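Local coordinates for protein alpha-glucosidase (Pseudoalteromonas sp. K8, PDB 5HQA) that hydrolyses alpha-glucosidic bonds as a calcium-containing, chloride-activated enzyme of glycoside hydrolase family 97, captured here with the inhibitor acarbose, at residues W585-V590 / L602-N607; Q555-L560 / F570-R575; G268-M273 / L309-N314. All coordinates share one frame; numbering follows the deposited sequence.

Contact 1: W585-V590 / L602-N607; sequences WYLGAV and LDFLDN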
# COMPACT_ATOMS: atom_id res chain seq x y z
N TRP A 585 -22.31 3.34 -8.81
CA TRP A 585 -21.30 4.11 -8.10
C TRP A 585 -21.38 3.81 -6.61
O TRP A 585 -22.42 3.41 -6.09
CB TRP A 585 -21.49 5.61 -8.31
CG TRP A 585 -21.03 6.14 -9.64
CD1 TRP A 585 -21.74 6.17 -10.81
CD2 TRP A 585 -19.77 6.74 -9.91
NE1 TRP A 585 -20.98 6.75 -11.80
CE2 TRP A 585 -19.77 7.11 -11.28
CE3 TRP A 585 -18.63 7.01 -9.14
CZ2 TRP A 585 -18.68 7.72 -11.89
CZ3 TRP A 585 -17.54 7.61 -9.75
CH2 TRP A 585 -17.57 7.97 -11.11
N TYR A 586 -20.26 4.02 -5.93
CA TYR A 586 -20.18 3.84 -4.49
C TYR A 586 -19.46 5.03 -3.88
O TYR A 586 -18.61 5.64 -4.52
CB TYR A 586 -19.44 2.55 -4.13
CG TYR A 586 -20.29 1.32 -4.36
CD1 TYR A 586 -20.49 0.82 -5.64
CD2 TYR A 586 -20.90 0.68 -3.29
CE1 TYR A 586 -21.29 -0.30 -5.85
CE2 TYR A 586 -21.69 -0.43 -3.48
CZ TYR A 586 -21.88 -0.92 -4.76
OH TYR A 586 -22.66 -2.03 -4.94
N LEU A 587 -19.82 5.37 -2.64
CA LEU A 587 -19.14 6.44 -1.94
C LEU A 587 -18.78 5.98 -0.53
O LEU A 587 -19.55 5.27 0.12
CB LEU A 587 -20.02 7.71 -1.88
CG LEU A 587 -19.46 8.92 -1.13
CD1 LEU A 587 -19.95 10.21 -1.77
CD2 LEU A 587 -19.84 8.89 0.36
N GLY A 588 -17.61 6.39 -0.07
CA GLY A 588 -17.26 6.19 1.33
C GLY A 588 -16.65 7.46 1.88
O GLY A 588 -15.88 8.13 1.18
N ALA A 589 -16.99 7.81 3.11
CA ALA A 589 -16.40 8.97 3.77
C ALA A 589 -16.09 8.59 5.22
O ALA A 589 -16.86 7.86 5.84
CB ALA A 589 -17.34 10.18 3.73
N VAL A 590 -14.96 9.07 5.74
CA VAL A 590 -14.63 8.89 7.15
C VAL A 590 -14.08 10.20 7.70
O VAL A 590 -13.56 11.04 6.96
CB VAL A 590 -13.61 7.75 7.41
CG1 VAL A 590 -14.17 6.40 6.92
CG2 VAL A 590 -12.27 8.06 6.77
N LEU A 602 -23.25 15.48 -6.16
CA LEU A 602 -23.36 14.17 -6.79
C LEU A 602 -23.08 14.23 -8.29
O LEU A 602 -23.49 13.31 -9.02
CB LEU A 602 -24.75 13.56 -6.53
CG LEU A 602 -25.08 13.30 -5.06
CD1 LEU A 602 -26.43 12.59 -4.92
CD2 LEU A 602 -23.97 12.49 -4.38
N ASP A 603 -22.39 15.27 -8.76
CA ASP A 603 -22.23 15.37 -10.21
C ASP A 603 -21.23 14.38 -10.78
O ASP A 603 -21.03 14.37 -12.00
CB ASP A 603 -21.87 16.81 -10.61
CG ASP A 603 -20.54 17.29 -10.04
OD1 ASP A 603 -19.73 16.48 -9.54
OD2 ASP A 603 -20.31 18.52 -10.09
N PHE A 604 -20.61 13.52 -9.96
CA PHE A 604 -19.85 12.41 -10.52
C PHE A 604 -20.77 11.35 -11.14
O PHE A 604 -20.31 10.58 -11.99
CB PHE A 604 -18.96 11.76 -9.46
CG PHE A 604 -19.69 11.30 -8.23
CD1 PHE A 604 -20.27 10.04 -8.18
CD2 PHE A 604 -19.79 12.13 -7.12
CE1 PHE A 604 -20.95 9.62 -7.04
CE2 PHE A 604 -20.48 11.71 -5.98
CZ PHE A 604 -21.05 10.45 -5.94
N LEU A 605 -22.04 11.31 -10.75
CA LEU A 605 -22.96 10.33 -11.31
C LEU A 605 -23.14 10.57 -12.81
O LEU A 605 -23.09 11.70 -13.29
CB LEU A 605 -24.31 10.40 -10.61
CG LEU A 605 -24.32 10.05 -9.12
CD1 LEU A 605 -25.71 10.29 -8.54
CD2 LEU A 605 -23.88 8.61 -8.94
N ASP A 606 -23.35 9.47 -13.55
CA ASP A 606 -23.54 9.56 -14.99
C ASP A 606 -24.71 10.47 -15.32
O ASP A 606 -25.80 10.34 -14.75
CB ASP A 606 -23.77 8.17 -15.57
CG ASP A 606 -22.66 7.21 -15.24
OD1 ASP A 606 -22.64 6.68 -14.11
OD2 ASP A 606 -21.78 6.99 -16.10
N ASN A 607 -24.48 11.40 -16.25
CA ASN A 607 -25.51 12.35 -16.63
C ASN A 607 -26.69 11.62 -17.26
O ASN A 607 -26.52 10.63 -17.99
CB ASN A 607 -24.95 13.39 -17.60
CG ASN A 607 -23.90 14.27 -16.95
OD1 ASN A 607 -24.03 14.65 -15.78
ND2 ASN A 607 -22.86 14.60 -17.70
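Asp606 takes the indole N-H of Trp585 on OD1, with NE1 to OD1 at 2.8 Å and an N-H...O angle of 148°. OD1 lies in the plane of the indole, and the nitrogen meets it from above the carboxylate plane, 38° out. The other oxygen, OD2, forms a salt bridge with Lys573 of strand 567-574, so this carboxylate joins loop to sheet at both oxygens. Strand 585-591 belongs to the antiparallel sheet of the C-terminal domain, and the loop, which follows strand 596-601, reaches its tryptophan through a type I beta turn, Leu602 to Leu605, closed by Leu605 N to Leu602 O (3.0 Å). That turn lays the carbonyl O of Phe604 over one face of the indole, 3.3 Å from CZ2. Phe604 has its CG between the backbone N and the carbonyl carbon (chi1 56°), which brings CD1 to 3.6 Å from Trp585 CE3, the rings meeting obliquely. Leu605 CD2 fits at the pyrrole end, 3.7 Å from Trp585 CD1. Replacing Trp585 by an alanine would probably leave Asp606 OD1 without its N-H partner and open a gap beneath Phe604 and Leu605. Farther along the strand, Leu587 CD1 packs loosely on Phe604 CZ.

Contact 2: Q555-L560 / F570-R575; sequences QQSIAL and FARKER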
# COMPACT_ATOMS: atom_id res chain seq x y z
N GLN A 555 -13.86 0.86 -12.27
CA GLN A 555 -13.44 1.47 -13.52
C GLN A 555 -13.01 2.92 -13.35
O GLN A 555 -12.25 3.42 -14.18
CB GLN A 555 -14.53 1.36 -14.59
CG GLN A 555 -15.90 1.81 -14.19
CD GLN A 555 -16.84 1.82 -15.38
OE1 GLN A 555 -16.50 2.37 -16.43
NE2 GLN A 555 -18.01 1.19 -15.25
N GLN A 556 -13.45 3.59 -12.29
CA GLN A 556 -12.98 4.94 -12.00
C GLN A 556 -13.04 5.18 -10.49
O GLN A 556 -13.86 4.60 -9.79
CB GLN A 556 -13.80 6.01 -12.74
CG GLN A 556 -13.20 7.42 -12.69
CD GLN A 556 -11.71 7.47 -13.09
OE1 GLN A 556 -10.83 7.29 -12.25
NE2 GLN A 556 -11.45 7.71 -14.38
N SER A 557 -12.13 6.02 -10.00
CA SER A 557 -12.09 6.43 -8.60
C SER A 557 -11.81 7.93 -8.56
O SER A 557 -11.05 8.44 -9.39
CB SER A 557 -11.01 5.69 -7.80
OG SER A 557 -11.29 4.31 -7.69
N ILE A 558 -12.42 8.62 -7.59
CA ILE A 558 -12.21 10.06 -7.40
C ILE A 558 -12.25 10.36 -5.91
O ILE A 558 -13.29 10.17 -5.27
CB ILE A 558 -13.27 10.93 -8.09
CG1 ILE A 558 -13.56 10.44 -9.51
CG2 ILE A 558 -12.81 12.40 -8.09
CD1 ILE A 558 -14.86 10.96 -10.08
N ALA A 559 -11.15 10.86 -5.36
CA ALA A 559 -11.19 11.46 -4.03
C ALA A 559 -11.83 12.84 -4.18
O ALA A 559 -11.24 13.73 -4.80
CB ALA A 559 -9.80 11.54 -3.41
N LEU A 560 -13.05 13.00 -3.65
CA LEU A 560 -13.82 14.21 -3.88
C LEU A 560 -13.39 15.36 -2.98
O LEU A 560 -13.46 16.52 -3.38
CB LEU A 560 -15.31 13.94 -3.64
CG LEU A 560 -15.96 12.92 -4.57
CD1 LEU A 560 -17.38 12.65 -4.12
CD2 LEU A 560 -15.93 13.44 -5.98
N PHE A 570 -14.42 9.43 -0.89
CA PHE A 570 -14.14 8.76 -2.15
C PHE A 570 -15.44 8.42 -2.85
O PHE A 570 -16.40 8.00 -2.21
CB PHE A 570 -13.37 7.46 -1.93
CG PHE A 570 -11.92 7.50 -2.33
CD1 PHE A 570 -11.56 7.43 -3.67
CD2 PHE A 570 -10.93 7.55 -1.37
CE1 PHE A 570 -10.21 7.44 -4.04
CE2 PHE A 570 -9.59 7.56 -1.73
CZ PHE A 570 -9.24 7.50 -3.07
N ALA A 571 -15.47 8.62 -4.17
CA ALA A 571 -16.50 8.05 -5.03
C ALA A 571 -15.83 7.15 -6.06
O ALA A 571 -14.80 7.53 -6.65
CB ALA A 571 -17.31 9.15 -5.72
N ARG A 572 -16.37 5.95 -6.26
CA ARG A 572 -15.79 5.01 -7.22
C ARG A 572 -16.90 4.33 -8.01
O ARG A 572 -17.96 4.01 -7.47
CB ARG A 572 -14.93 3.94 -6.52
CG ARG A 572 -13.89 4.47 -5.55
CD ARG A 572 -13.06 3.32 -5.00
NE ARG A 572 -12.28 3.68 -3.82
CZ ARG A 572 -10.97 3.92 -3.82
NH1 ARG A 572 -10.28 3.86 -4.96
NH2 ARG A 572 -10.34 4.22 -2.69
N LYS A 573 -16.63 4.09 -9.30
CA LYS A 573 -17.59 3.43 -10.18
C LYS A 573 -17.13 2.00 -10.42
O LYS A 573 -15.97 1.77 -10.77
CB LYS A 573 -17.70 4.18 -11.52
CG LYS A 573 -18.94 3.77 -12.31
CD LYS A 573 -19.01 4.48 -13.67
CE LYS A 573 -20.31 4.13 -14.39
NZ LYS A 573 -20.41 4.78 -15.72
N GLU A 574 -18.04 1.05 -10.23
CA GLU A 574 -17.66 -0.35 -10.28
C GLU A 574 -17.22 -0.74 -11.68
O GLU A 574 -17.75 -0.24 -12.68
CB GLU A 574 -18.82 -1.24 -9.84
CG GLU A 574 -19.95 -1.24 -10.82
CD GLU A 574 -21.18 -1.95 -10.28
OE1 GLU A 574 -21.15 -2.37 -9.10
OE2 GLU A 574 -22.16 -2.07 -11.04
N ARG A 575 -16.22 -1.61 -11.76
CA ARG A 575 -15.83 -2.17 -13.04
C ARG A 575 -16.80 -3.28 -13.44
O ARG A 575 -17.23 -4.07 -12.61
CB ARG A 575 -14.41 -2.72 -12.98
CG ARG A 575 -13.95 -3.36 -14.29
CD ARG A 575 -12.63 -2.79 -14.70
NE ARG A 575 -12.05 -3.44 -15.88
CZ ARG A 575 -10.74 -3.51 -16.09
NH1 ARG A 575 -9.91 -3.00 -15.19
NH2 ARG A 575 -10.27 -4.10 -17.17
O HOH W 1 -18.50 3.70 -17.46
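Strands 556-560 and 570-574 run antiparallel, their axes 4.7 Å apart at closest and their directions 174° apart, with a classic beta bulge where Gln555 and Gln556 both face Lys573. The carbonyl of Lys573 receives Gln555 N at 2.7 Å and, weakly, Gln556 N, while Lys573 N returns a bond to Gln556 O. Ile558 and Ala571 form a regular hydrogen-bonded pair farther on. Gln555 suits the bulge because its side-chain amide can supply one more N-H to a backbone carbonyl: in the conformer described, NE2 donates to Glu574 O at 3.0 Å, that oxygen near the amide plane. OE1 there accepts a hydrogen bond from a water, which in turn accepts one from Lys573 NZ. The extended lysine chain (chi1 -164°) carries its methylenes obliquely past the glutamine amide, and its ammonium goes on to Asp606. On the face carrying Ser557 and Phe570, Arg572 NH1 donates to Ser557 OG at 2.9 Å, OG lying 21° out of the guanidinium plane; OG is also bonded to Glu72 O, and Arg572 NE to Val521 O. The Phe570 ring is sandwiched, with Ala559 CB over one face in a CH-pi contact, 4.2 Å from the centroid, and Arg572 NH2 over the centre of the other. Alanine is small enough to sit close to that ring. Leu560 CD1 meets Ala571 CB on the sheet's other face at 3.8 Å. The hairpin forms one margin of the C-terminal sheet: strand 585-591 pairs with 567-574 on its inner side, and helix 237-241 packs through Val241 against Ala559 and Phe570.

Contact 3: G268-M273 / L309-N314; sequences GIWWGM and LVEGWN. With AC1 (4,6-dideoxy-4-{[(1S,4R,5S,6S)-4,5,6-trihydroxy-3-(hydroxymethyl)cyclohex-2-en-1-yl]amino}-alpha-D-glucopyranose), chain B.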
# COMPACT_ATOMS: atom_id res chain seq x y z
N GLY A 268 -12.18 -15.07 6.91
CA GLY A 268 -11.09 -15.91 7.33
C GLY A 268 -11.16 -16.38 8.76
O GLY A 268 -11.73 -15.70 9.62
N ILE A 269 -10.61 -17.57 9.01
CA ILE A 269 -10.27 -17.99 10.36
C ILE A 269 -9.02 -17.20 10.72
O ILE A 269 -7.92 -17.50 10.26
CB ILE A 269 -10.05 -19.50 10.45
CG1 ILE A 269 -11.35 -20.23 10.13
CG2 ILE A 269 -9.53 -19.90 11.83
CD1 ILE A 269 -11.21 -21.73 9.94
N TRP A 270 -9.22 -16.12 11.48
CA TRP A 270 -8.22 -15.06 11.57
C TRP A 270 -8.46 -14.19 12.81
O TRP A 270 -7.68 -14.23 13.76
CB TRP A 270 -8.23 -14.20 10.30
CG TRP A 270 -7.24 -13.09 10.39
CD1 TRP A 270 -5.88 -13.21 10.32
CD2 TRP A 270 -7.51 -11.70 10.61
NE1 TRP A 270 -5.29 -11.98 10.48
CE2 TRP A 270 -6.26 -11.04 10.67
CE3 TRP A 270 -8.68 -10.95 10.78
CZ2 TRP A 270 -6.16 -9.66 10.88
CZ3 TRP A 270 -8.57 -9.59 10.99
CH2 TRP A 270 -7.32 -8.95 11.04
N TRP A 271 -9.54 -13.40 12.80
CA TRP A 271 -9.82 -12.47 13.89
C TRP A 271 -9.95 -13.19 15.23
O TRP A 271 -9.54 -12.67 16.27
CB TRP A 271 -11.09 -11.69 13.58
CG TRP A 271 -11.47 -10.57 14.51
CD1 TRP A 271 -12.60 -10.50 15.28
CD2 TRP A 271 -10.77 -9.34 14.70
NE1 TRP A 271 -12.64 -9.30 15.95
CE2 TRP A 271 -11.53 -8.57 15.62
CE3 TRP A 271 -9.58 -8.80 14.20
CZ2 TRP A 271 -11.13 -7.31 16.04
CZ3 TRP A 271 -9.18 -7.54 14.61
CH2 TRP A 271 -9.96 -6.80 15.52
N GLY A 272 -10.53 -14.40 15.22
CA GLY A 272 -10.66 -15.16 16.45
C GLY A 272 -9.33 -15.39 17.15
O GLY A 272 -9.27 -15.40 18.38
N MET A 273 -8.26 -15.59 16.38
CA MET A 273 -6.94 -15.69 17.02
C MET A 273 -6.49 -14.35 17.57
O MET A 273 -5.88 -14.29 18.64
CB MET A 273 -5.90 -16.24 16.03
CG MET A 273 -5.97 -17.76 15.85
SD MET A 273 -7.14 -18.23 14.55
CE MET A 273 -6.18 -17.85 13.08
N LEU A 309 -9.59 -17.35 4.08
CA LEU A 309 -8.24 -17.43 4.63
C LEU A 309 -8.24 -18.28 5.89
O LEU A 309 -9.13 -18.14 6.73
CB LEU A 309 -7.72 -16.03 4.96
CG LEU A 309 -6.42 -15.92 5.77
CD1 LEU A 309 -5.19 -16.30 4.92
CD2 LEU A 309 -6.27 -14.51 6.37
N VAL A 310 -7.24 -19.15 6.03
CA VAL A 310 -7.10 -19.94 7.25
C VAL A 310 -5.64 -19.87 7.70
O VAL A 310 -4.75 -20.32 6.97
CB VAL A 310 -7.52 -21.41 7.06
CG1 VAL A 310 -7.37 -22.14 8.36
CG2 VAL A 310 -8.95 -21.50 6.57
N GLU A 311 -5.41 -19.31 8.89
CA GLU A 311 -4.08 -19.24 9.48
C GLU A 311 -3.95 -20.29 10.58
O GLU A 311 -4.90 -20.60 11.29
CB GLU A 311 -3.79 -17.85 10.06
CG GLU A 311 -3.88 -16.76 9.02
CD GLU A 311 -3.37 -15.43 9.52
OE1 GLU A 311 -3.05 -15.31 10.72
OE2 GLU A 311 -3.30 -14.49 8.70
N GLY A 312 -2.74 -20.84 10.70
CA GLY A 312 -2.50 -21.89 11.67
C GLY A 312 -2.76 -23.28 11.16
O GLY A 312 -2.93 -24.20 11.96
N TRP A 313 -2.80 -23.46 9.83
CA TRP A 313 -3.11 -24.76 9.26
C TRP A 313 -1.90 -25.69 9.23
O TRP A 313 -2.07 -26.91 9.21
CB TRP A 313 -3.65 -24.58 7.83
CG TRP A 313 -2.60 -24.04 6.89
CD1 TRP A 313 -2.31 -22.72 6.65
CD2 TRP A 313 -1.68 -24.80 6.11
NE1 TRP A 313 -1.28 -22.62 5.75
CE2 TRP A 313 -0.87 -23.89 5.41
CE3 TRP A 313 -1.46 -26.18 5.93
CZ2 TRP A 313 0.15 -24.29 4.53
CZ3 TRP A 313 -0.45 -26.58 5.06
CH2 TRP A 313 0.34 -25.64 4.37
N ASN A 314 -0.69 -25.13 9.23
CA ASN A 314 0.54 -25.88 9.01
C ASN A 314 1.30 -26.04 10.32
O ASN A 314 1.20 -25.19 11.21
CB ASN A 314 1.42 -25.16 7.99
CG ASN A 314 1.70 -23.71 8.38
OD1 ASN A 314 0.81 -22.97 8.82
ND2 ASN A 314 2.95 -23.29 8.22
C1 AC1 B . 3.42 -8.56 15.72
O2 AC1 B . 4.22 -6.62 14.58
C2 AC1 B . 3.65 -7.92 14.36
C4A AC1 B . -1.44 -12.35 10.88
C3 AC1 B . 2.38 -7.84 13.56
O3 AC1 B . 2.62 -7.16 12.31
C4 AC1 B . 1.82 -9.22 13.35
N4A AC1 B . 0.73 -9.27 12.33
C5 AC1 B . 1.32 -9.55 14.75
O5 AC1 B . 2.51 -9.75 15.62
C6 AC1 B . 0.45 -10.76 14.84
C1B AC1 B . 0.88 -10.35 11.29
C2B AC1 B . -0.35 -10.24 10.16
O2B AC1 B . -0.41 -8.88 9.73
C3B AC1 B . -1.56 -10.73 10.68
O3B AC1 B . -2.69 -10.49 9.81
O4 AC1 B . -2.59 -12.84 11.53
C5B AC1 B . -0.26 -12.74 11.63
C7B AC1 B . 0.95 -11.67 11.81
C6B AC1 B . 0.05 -14.24 11.70
O6B AC1 B . 0.54 -14.63 10.46
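The indole of Trp270 and the carboxylate of Glu311 lie alongside, pointing the same way with their planes 82° apart; Glu311 OE2 sits at the indole's edge, 3.3 Å from CD1, and Leu309 CD2 meets the ring obliquely. The acarbose unit AC1 is also at that edge. Trp270 NE1 donates to its O3B at 3.1 Å and more weakly to O4 at 3.0 Å, while O4 donates to Glu311 OE1 at 2.6 Å. O4 is thus gripped by both segments, using both the donor and the acceptor capacity of a hydroxyl. The trans chi1 of Trp270 (179°) directs its N-H into the pocket, and the extended Glu311 reaches the same hydroxyl. Lys386 forms a salt bridge with Glu311 OE2 and Trp280 NE1 bonds to OE1, which probably fixes the carboxylate's rotation. Met273 folds back on itself, bringing CE to 3.5 Å from Glu311 O. Behind the pocket the strands pair in parallel: Ile269 N donates to Leu309 O at 2.8 Å, and Glu311 N returns a weak bond to Ile269 O. Gly268 CA lies 3.0 Å from Leu309 O, where a side chain would be tight. Strands 264-269 and 307-310 end here, at the C-terminal side of the TIM-barrel-type catalytic domain. Ile269 and Val310 pack side by side beneath helix 290-303, whereas Leu309 faces strands 352-358 and 384-388.

Contacts 1 and 2 both reach the same C-terminal antiparallel sheet, contact 1 through strand 585-591 with a loop packed on it, and their centres are only 7 Å apart, whereas contact 3 lies in the catalytic domain, its centre 35 Å from that of contact 1 and 32 Å from that of contact 2. Strands 567-574 and 585-591 join the first two directly: the salt bridge from Lys573 NZ to Asp606 OD2 (2.6 Å) ties them, and Tyr586 N lies 2.8 Å from Arg572 O, a probable hydrogen bond. Contact 3 alone holds residues of the glycan pocket, with the Trp270 side chain about 8 Å from the bound calcium ion. Its nearest atoms stay about 16 Å from contact 1 and 19 Å from contact 2.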